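Local atomic coordinates of GGDEF and EAL domain-containing protein (Vibrio cholerae O1 str. 2010EL-1786, PDB entry 6PWK), a protein that binds c-di-GMP as a LapD-type receptor and probably thereby helps control large adhesins and biofilm formation in Vibrio cholerae. Residues Asp20-Leu25 against Ala66-Val71; Asn80-Lys85 against Ala113-Thr118. One frame throughout, in Å; residues are numbered along the deposited sequence.

Contact 1 (Asp20-Leu25 against Ala66-Val71)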
loop_
_atom_site.group_PDB
_atom_site.type_symbol
_atom_site.label_atom_id
_atom_site.label_comp_id
_atom_site.label_asym_id
_atom_site.label_seq_id
_atom_site.Cartn_x
_atom_site.Cartn_y
_atom_site.Cartn_z
ATOM N N ASP A 20 7.504 -21.919 -9.073
ATOM C CA ASP A 20 7.628 -20.865 -8.072
ATOM C C ASP A 20 8.533 -21.342 -6.943
ATOM O O ASP A 20 8.239 -22.370 -6.322
ATOM C CB ASP A 20 6.256 -20.484 -7.527
ATOM C CG ASP A 20 6.342 -19.588 -6.308
ATOM O OD1 ASP A 20 6.766 -18.422 -6.450
ATOM O OD2 ASP A 20 5.982 -20.051 -5.205
ATOM N N PRO A 21 9.630 -20.640 -6.646
ATOM C CA PRO A 21 10.577 -21.153 -5.640
ATOM C C PRO A 21 9.989 -21.283 -4.245
ATOM O O PRO A 21 10.373 -22.197 -3.504
ATOM C CB PRO A 21 11.715 -20.123 -5.676
ATOM C CG PRO A 21 11.600 -19.469 -7.014
ATOM C CD PRO A 21 10.135 -19.432 -7.320
ATOM N N VAL A 22 9.069 -20.398 -3.860
ATOM C CA VAL A 22 8.544 -20.415 -2.496
ATOM C C VAL A 22 7.669 -21.644 -2.275
ATOM O O VAL A 22 7.949 -22.480 -1.408
ATOM C CB VAL A 22 7.771 -19.119 -2.198
ATOM C CG1 VAL A 22 7.374 -19.065 -0.730
ATOM C CG2 VAL A 22 8.604 -17.905 -2.580
ATOM N N SER A 23 6.599 -21.772 -3.058
ATOM C CA SER A 23 5.643 -22.854 -2.862
ATOM C C SER A 23 6.137 -24.189 -3.402
ATOM O O SER A 23 5.577 -25.229 -3.040
ATOM C CB SER A 23 4.310 -22.504 -3.526
ATOM O OG SER A 23 4.462 -22.367 -4.929
ATOM N N HIS A 24 7.162 -24.183 -4.254
ATOM C CA HIS A 24 7.601 -25.376 -4.978
ATOM C C HIS A 24 6.458 -25.990 -5.785
ATOM O O HIS A 24 6.419 -27.202 -6.013
ATOM C CB HIS A 24 8.222 -26.417 -4.040
ATOM C CG HIS A 24 9.164 -27.358 -4.725
ATOM N ND1 HIS A 24 10.440 -26.991 -5.097
ATOM C CD2 HIS A 24 9.015 -28.646 -5.112
ATOM C CE1 HIS A 24 11.037 -28.015 -5.681
ATOM N NE2 HIS A 24 10.195 -29.032 -5.703
ATOM N N LEU A 25 5.516 -25.153 -6.207
ATOM C CA LEU A 25 4.446 -25.516 -7.121
ATOM C C LEU A 25 4.674 -24.806 -8.449
ATOM O O LEU A 25 5.607 -24.016 -8.604
ATOM C CB LEU A 25 3.081 -25.152 -6.532
ATOM C CG LEU A 25 2.582 -25.931 -5.318
ATOM C CD1 LEU A 25 1.307 -25.301 -4.779
ATOM C CD2 LEU A 25 2.346 -27.387 -5.685
ATOM N N ALA A 66 8.619 -16.383 8.070
ATOM C CA ALA A 66 7.469 -17.170 8.496
ATOM C C ALA A 66 6.403 -17.228 7.411
ATOM O O ALA A 66 5.691 -18.233 7.293
ATOM C CB ALA A 66 6.886 -16.593 9.786
ATOM N N GLY A 67 6.277 -16.167 6.613
ATOM C CA GLY A 67 5.291 -16.174 5.546
ATOM C C GLY A 67 5.633 -17.163 4.446
ATOM O O GLY A 67 4.767 -17.902 3.968
ATOM N N ASP A 68 6.900 -17.183 4.022
ATOM C CA ASP A 68 7.320 -18.139 3.002
ATOM C C ASP A 68 7.188 -19.570 3.503
ATOM O O ASP A 68 6.788 -20.467 2.750
ATOM C CB ASP A 68 8.758 -17.856 2.568
ATOM C CG ASP A 68 8.888 -16.568 1.780
ATOM O OD1 ASP A 68 7.925 -15.773 1.773
ATOM O OD2 ASP A 68 9.951 -16.357 1.162
ATOM N N GLY A 69 7.523 -19.804 4.775
ATOM C CA GLY A 69 7.365 -21.135 5.340
ATOM C C GLY A 69 5.925 -21.607 5.355
ATOM O O GLY A 69 5.655 -22.798 5.172
ATOM N N MET A 70 4.981 -20.688 5.568
ATOM C CA MET A 70 3.571 -21.066 5.559
ATOM C C MET A 70 3.084 -21.338 4.141
ATOM O O MET A 70 2.253 -22.229 3.923
ATOM C CB MET A 70 2.727 -19.975 6.216
ATOM C CG MET A 70 1.268 -20.350 6.384
ATOM S SD MET A 70 1.071 -21.875 7.323
ATOM C CE MET A 70 0.286 -21.252 8.804
ATOM N N VAL A 71 3.584 -20.576 3.164
ATOM C CA VAL A 71 3.260 -20.848 1.766
ATOM C C VAL A 71 3.739 -22.240 1.379
ATOM O O VAL A 71 3.013 -23.014 0.745
ATOM C CB VAL A 71 3.867 -19.768 0.853
ATOM C CG1 VAL A 71 3.810 -20.208 -0.601
ATOM C CG2 VAL A 71 3.140 -18.448 1.035
#

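Contact 2 (Asn80-Lys85 against Ala113-Thr118)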
loop_
_atom_site.group_PDB
_atom_site.type_symbol
_atom_site.label_atom_id
_atom_site.label_comp_id
_atom_site.label_asym_id
_atom_site.label_seq_id
_atom_site.Cartn_x
_atom_site.Cartn_y
_atom_site.Cartn_z
ATOM N N ASN A 80 0.632 -32.976 -1.523
ATOM C CA ASN A 80 0.767 -34.367 -1.104
ATOM C C ASN A 80 -0.592 -35.008 -0.859
ATOM O O ASN A 80 -0.724 -36.234 -0.952
ATOM C CB ASN A 80 1.645 -34.461 0.143
ATOM C CG ASN A 80 2.907 -35.267 -0.099
ATOM O OD1 ASN A 80 3.861 -34.782 -0.708
ATOM N ND2 ASN A 80 2.915 -36.510 0.370
ATOM N N SER A 81 -1.601 -34.206 -0.549
ATOM C CA SER A 81 -2.976 -34.674 -0.511
ATOM C C SER A 81 -3.623 -34.480 -1.877
ATOM O O SER A 81 -3.104 -33.768 -2.742
ATOM C CB SER A 81 -3.776 -33.928 0.558
ATOM O OG SER A 81 -3.113 -33.959 1.810
ATOM N N ILE A 82 -4.768 -35.136 -2.066
ATOM C CA ILE A 82 -5.645 -34.876 -3.204
ATOM C C ILE A 82 -4.909 -35.136 -4.516
ATOM O O ILE A 82 -4.814 -34.255 -5.377
ATOM C CB ILE A 82 -6.192 -33.435 -3.135
ATOM C CG1 ILE A 82 -6.621 -33.100 -1.704
ATOM C CG2 ILE A 82 -7.389 -33.262 -4.049
ATOM C CD1 ILE A 82 -6.556 -31.632 -1.382
ATOM N N THR A 83 -4.388 -36.352 -4.678
ATOM C CA THR A 83 -3.622 -36.732 -5.862
ATOM C C THR A 83 -4.524 -37.496 -6.823
ATOM O O THR A 83 -4.985 -38.594 -6.504
ATOM C CB THR A 83 -2.403 -37.577 -5.486
ATOM O OG1 THR A 83 -2.837 -38.848 -4.983
ATOM C CG2 THR A 83 -1.572 -36.874 -4.423
ATOM N N ILE A 84 -4.784 -36.900 -7.989
ATOM C CA ILE A 84 -5.578 -37.509 -9.050
ATOM C C ILE A 84 -4.853 -37.265 -10.371
ATOM O O ILE A 84 -3.881 -36.512 -10.440
ATOM C CB ILE A 84 -7.031 -36.955 -9.077
ATOM C CG1 ILE A 84 -7.652 -37.007 -7.680
ATOM C CG2 ILE A 84 -7.934 -37.743 -10.025
ATOM C CD1 ILE A 84 -9.137 -36.699 -7.648
ATOM N N LYS A 85 -5.314 -37.942 -11.422
ATOM C CA LYS A 85 -4.696 -37.824 -12.736
ATOM C C LYS A 85 -4.869 -36.419 -13.307
ATOM O O LYS A 85 -5.885 -35.753 -13.087
ATOM C CB LYS A 85 -5.308 -38.841 -13.698
ATOM C CG LYS A 85 -5.453 -40.234 -13.120
ATOM C CD LYS A 85 -6.347 -41.094 -13.997
ATOM C CE LYS A 85 -6.539 -42.478 -13.402
ATOM N NZ LYS A 85 -7.480 -43.302 -14.213
ATOM N N ALA A 113 -12.980 -30.486 -3.571
ATOM C CA ALA A 113 -13.026 -29.212 -2.862
ATOM C C ALA A 113 -13.254 -29.417 -1.369
ATOM O O ALA A 113 -12.694 -28.686 -0.544
ATOM C CB ALA A 113 -14.117 -28.318 -3.453
ATOM N N GLU A 114 -14.075 -30.404 -1.002
ATOM C CA GLU A 114 -14.263 -30.715 0.410
ATOM C C GLU A 114 -12.968 -31.218 1.033
ATOM O O GLU A 114 -12.649 -30.882 2.180
ATOM C CB GLU A 114 -15.374 -31.751 0.579
ATOM C CG GLU A 114 -16.285 -31.497 1.764
ATOM C CD GLU A 114 -17.246 -30.350 1.519
ATOM O OE1 GLU A 114 -17.963 -30.384 0.497
ATOM O OE2 GLU A 114 -17.280 -29.411 2.341
ATOM N N SER A 115 -12.205 -32.021 0.287
ATOM C CA SER A 115 -10.937 -32.525 0.801
ATOM C C SER A 115 -9.893 -31.423 0.903
ATOM O O SER A 115 -9.025 -31.478 1.781
ATOM C CB SER A 115 -10.424 -33.660 -0.084
ATOM O OG SER A 115 -10.191 -33.203 -1.404
ATOM N N ILE A 116 -9.955 -30.424 0.019
ATOM C CA ILE A 116 -9.016 -29.305 0.095
ATOM C C ILE A 116 -9.177 -28.570 1.419
ATOM O O ILE A 116 -8.202 -28.329 2.138
ATOM C CB ILE A 116 -9.208 -28.352 -1.098
ATOM C CG1 ILE A 116 -8.731 -29.003 -2.396
ATOM C CG2 ILE A 116 -8.463 -27.047 -0.864
ATOM C CD1 ILE A 116 -9.030 -28.186 -3.624
ATOM N N ILE A 117 -10.417 -28.222 1.769
ATOM C CA ILE A 117 -10.663 -27.405 2.954
ATOM C C ILE A 117 -10.261 -28.153 4.219
ATOM O O ILE A 117 -9.571 -27.607 5.087
ATOM C CB ILE A 117 -12.137 -26.968 2.998
ATOM C CG1 ILE A 117 -12.468 -26.132 1.763
ATOM C CG2 ILE A 117 -12.424 -26.190 4.272
ATOM C CD1 ILE A 117 -13.923 -26.167 1.388
ATOM N N THR A 118 -10.688 -29.414 4.344
ATOM C CA THR A 118 -10.285 -30.218 5.493
ATOM C C THR A 118 -8.771 -30.384 5.547
ATOM O O THR A 118 -8.199 -30.554 6.630
ATOM C CB THR A 118 -10.976 -31.584 5.448
ATOM O OG1 THR A 118 -12.390 -31.400 5.305
ATOM C CG2 THR A 118 -10.708 -32.371 6.723
#

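Contact 1 (Asp20-Leu25 against Ala66-Val71)
V22 meets D68 and V71 in a small, mainly apolar loop-to-helix contact of the GGDEF domain, where the turn that joins helix 3-18 to helix 28-41 rests on one side of helix 53-80. One methyl does most of the touching. CG1 of V22 stands anti to the backbone N (chi1 -173°), which carries it across to V71, and its distance to V71 CG1 is 3.7 Å. The two valine side chains cross at about a right angle. The same V22 methyl lies 3.8 Å from D68 CB, against the apolar stem of the aspartate, while both carboxylate oxygens of D68 are engaged elsewhere: OD1 with the hydroxyl of Y59 and OD2 with a nitrogen of a bound c-di-GMP. The valine thus flanks a side chain that contributes one hydrogen bond to the ligand. Deeper in the contact, S23 CB sits 3.8 Å from V71 CG1, so that the V71 methyl reaches both loop residues. Polar bonds inside the loop fix its shape. OD2 of D20, which also forms a salt bridge with R91, accepts a hydrogen bond from the backbone N-H of S23 in an Asx motif, nearly straight and 2.8 Å from N to OD2. The hydroxyl OG of S23 bonds to the anti lone pair of that same D20 OD2, also at 2.8 Å, and in an ST turn S23 OG accepts a hydrogen bond from the backbone N-H of L25, 3.2 Å from N to OG.

Contact 2 (Asn80-Lys85 against Ala113-Thr118)
I82 reaches from the connection between helix 53-80 and strand 88-90 to S115 and I116 on helix 106-118, and its side chain makes the whole contact from the loop side. The tight part is apolar. CD1 at the end of I82 lies 3.6 Å from I116 CG1 and 3.7 Å from I116 CA, so the methyl settles against the root of the buried isoleucine and the helix backbone. The side chains of I82 and I116 cross at about a right angle. With CG1 of I82 anti to its own carbonyl carbon (chi1 -43°) and the chain extended beyond it, CD1 is carried onto the helix while CG1 and CG2 stay beside S115. The backbone of I82 has positive phi and psi (60° and 57°), a left-handed helical conformation at the very residue that makes the contact. At S115 the packing is looser and only partly buried: its OG comes 3.6 Å from I82 CG1 and 3.9 Å from I82 CG2, a van der Waals approach to carbon; the hydroxyl's hydrogen bonds go to the backbone carbonyls of V112 and I111 in its own helix. I82 also touches V112, one turn before I116. On the solvent side, the exposed I84 lays its side chain on V112 of the same helix. The arrangement belongs to the alpha/beta GGDEF fold, where a loop leading into the edge strand 88-90 of the central sheet is packed on a flanking helix.

From the N terminus the chain leaves helix 3-18, makes the 20-25 turn, and runs through helix 28-41 and strand 45-51 before helix 53-80 brings 66-71 back to that turn, closing contact 1. The same long helix then leads directly into 80-85. Strands 88-90 and 96-102 follow, and helix 106-118 returns to this loop, closing contact 2. The two closures come in series, neither nesting nor crossing. Their centres lie about 19 Å apart, with nearest atoms about 7 Å apart. Helix 53-80 is their common element: contact 1 fastens the 20-25 loop to its side, beside the ligand, while contact 2 joins the loop leaving its C-terminal end to helix 106-118.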